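Local coordinates for protein gamma-resorcylate decarboxylase (Polaromonas, PDB 4QRO) that probably decarboxylates gamma-resorcylate (2,6-dihydroxybenzoate) to resorcinol, as a manganese-dependent enzyme of the amidohydrolase family, at residues Leu275-Ala279 and Asp280-Phe284. Numbering follows the deposited sequence.
Sequences LEIGA and DRILF
R281 crosses the side chain of I277 at about a right angle, in the turn of a beta-alpha-beta unit of the amidohydrolase barrel fold. The turn leads from helix 267-276 into strand 282-283. R281 was modelled in two conformers; in the one described here, R281 CB lies 3.9 Å from G278 O and also approaches I277 CD1. CG stands anti to the carbonyl carbon (chi1 -66°), and from there the chain runs extended to NE. R281 CD packs 3.9 Å from I277 CG1 and also touches I277 CD1. The guanidinium group reaches past the turn: NH1 bonds F257 O, NH2 makes a weak bond to E255 O, and the group forms a cation-pi contact with Y258.

Two backbone bonds close the turn. R281 N donates to G278 O over 3.1 Å. I282 N makes a weak bond to A279 O, which also accepts from N317 ND2. G278 is the first residue past helix 267-276 to leave helical angles, with phi 94°, a conformation that glycine takes readily. The I282 side chain packs on L270, A273 and I274 of that helix. I282 CG1 meets I277 CG2 at 4.2 Å. I282 CD1 ends 3.7 Å from G278 O.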
loop_
_atom_site.group_PDB
_atom_site.type_symbol
_atom_site.label_atom_id
_atom_site.label_comp_id
_atom_site.label_asym_id
_atom_site.label_seq_id
_atom_site.Cartn_x
_atom_site.Cartn_y
_atom_site.Cartn_z
ATOM N N LEU A 275 -17.278 -0.680 -2.061
ATOM C CA LEU A 275 -17.456 -1.297 -3.362
ATOM C C LEU A 275 -16.524 -2.445 -3.587
ATOM O O LEU A 275 -16.589 -3.117 -4.642
ATOM C CB LEU A 275 -17.264 -0.241 -4.467
ATOM C CG LEU A 275 -18.350 0.850 -4.527
ATOM C CD1 LEU A 275 -18.022 1.848 -5.630
ATOM C CD2 LEU A 275 -19.753 0.274 -4.734
ATOM N N GLU A 276 -15.677 -2.735 -2.592
ATOM C CA GLU A 276 -14.790 -3.861 -2.680
ATOM C C GLU A 276 -15.105 -4.920 -1.639
ATOM O O GLU A 276 -15.189 -6.086 -1.974
ATOM C CB GLU A 276 -13.321 -3.430 -2.572
ATOM C CG GLU A 276 -12.782 -2.701 -3.806
ATOM C CD GLU A 276 -12.535 -3.624 -4.989
ATOM O OE1 GLU A 276 -11.958 -3.189 -6.019
ATOM O OE2 GLU A 276 -12.879 -4.808 -4.880
ATOM N N ILE A 277 -15.253 -4.539 -0.379
ATOM C CA ILE A 277 -15.523 -5.537 0.657
ATOM C C ILE A 277 -16.951 -5.457 1.215
ATOM O O ILE A 277 -17.427 -6.418 1.836
ATOM C CB ILE A 277 -14.445 -5.475 1.770
ATOM C CG1 ILE A 277 -14.399 -6.792 2.570
ATOM C CG2 ILE A 277 -14.679 -4.303 2.722
ATOM C CD1 ILE A 277 -13.320 -6.853 3.642
ATOM N N GLY A 278 -17.607 -4.300 1.047
ATOM C CA GLY A 278 -18.995 -4.096 1.452
ATOM C C GLY A 278 -19.123 -3.492 2.848
ATOM O O GLY A 278 -18.280 -3.741 3.728
ATOM N N ALA A 279 -20.183 -2.714 3.037
ATOM C CA ALA A 279 -20.398 -1.955 4.266
ATOM C C ALA A 279 -20.642 -2.838 5.471
ATOM O O ALA A 279 -20.463 -2.387 6.610
ATOM C CB ALA A 279 -21.552 -0.972 4.114
ATOM N N ASP A 280 -21.053 -4.075 5.254
ATOM C CA ASP A 280 -21.245 -5.041 6.366
ATOM C C ASP A 280 -19.951 -5.395 7.080
ATOM O O ASP A 280 -20.000 -5.909 8.191
ATOM C CB ASP A 280 -21.841 -6.372 5.860
ATOM C CG ASP A 280 -23.304 -6.257 5.448
ATOM O OD1 ASP A 280 -23.944 -5.265 5.778
ATOM O OD2 ASP A 280 -23.813 -7.175 4.779
ATOM N N ARG A 281 -18.805 -5.142 6.443
ATOM C CA ARG A 281 -17.481 -5.484 7.002
ATOM C C ARG A 281 -16.636 -4.264 7.336
ATOM O O ARG A 281 -15.423 -4.374 7.530
ATOM C CB ARG A 281 -16.722 -6.417 6.053
ATOM C CG ARG A 281 -17.402 -7.767 5.944
ATOM C CD ARG A 281 -16.646 -8.789 5.126
ATOM N NE ARG A 281 -17.269 -10.092 5.292
ATOM C CZ ARG A 281 -16.822 -11.032 6.114
ATOM N NH1 ARG A 281 -15.707 -10.840 6.816
ATOM N NH2 ARG A 281 -17.473 -12.183 6.201
ATOM N N ILE A 282 -17.286 -3.107 7.444
ATOM C CA ILE A 282 -16.637 -1.859 7.795
ATOM C C ILE A 282 -17.169 -1.361 9.149
ATOM O O ILE A 282 -18.367 -1.342 9.377
ATOM C CB ILE A 282 -16.812 -0.817 6.671
ATOM C CG1 ILE A 282 -16.184 -1.392 5.390
ATOM C CG2 ILE A 282 -16.078 0.464 7.023
ATOM C CD1 ILE A 282 -16.416 -0.561 4.146
ATOM N N LEU A 283 -16.238 -1.016 10.042
ATOM C CA LEU A 283 -16.542 -0.607 11.385
ATOM C C LEU A 283 -16.003 0.796 11.671
ATOM O O LEU A 283 -14.866 1.097 11.342
ATOM C CB LEU A 283 -15.899 -1.586 12.373
ATOM C CG LEU A 283 -16.024 -3.094 12.070
ATOM C CD1 LEU A 283 -15.333 -3.964 13.117
ATOM C CD2 LEU A 283 -17.463 -3.487 11.997
ATOM N N PHE A 284 -16.815 1.622 12.333
ATOM C CA PHE A 284 -16.354 2.908 12.831
ATOM C C PHE A 284 -15.255 2.695 13.868
ATOM O O PHE A 284 -15.302 1.752 14.641
ATOM C CB PHE A 284 -17.519 3.724 13.412
ATOM C CG PHE A 284 -17.098 5.054 14.014
ATOM C CD1 PHE A 284 -16.721 6.120 13.218
ATOM C CD2 PHE A 284 -17.051 5.217 15.387
ATOM C CE1 PHE A 284 -16.362 7.332 13.785
ATOM C CE2 PHE A 284 -16.680 6.406 15.952
ATOM C CZ PHE A 284 -16.314 7.469 15.154
#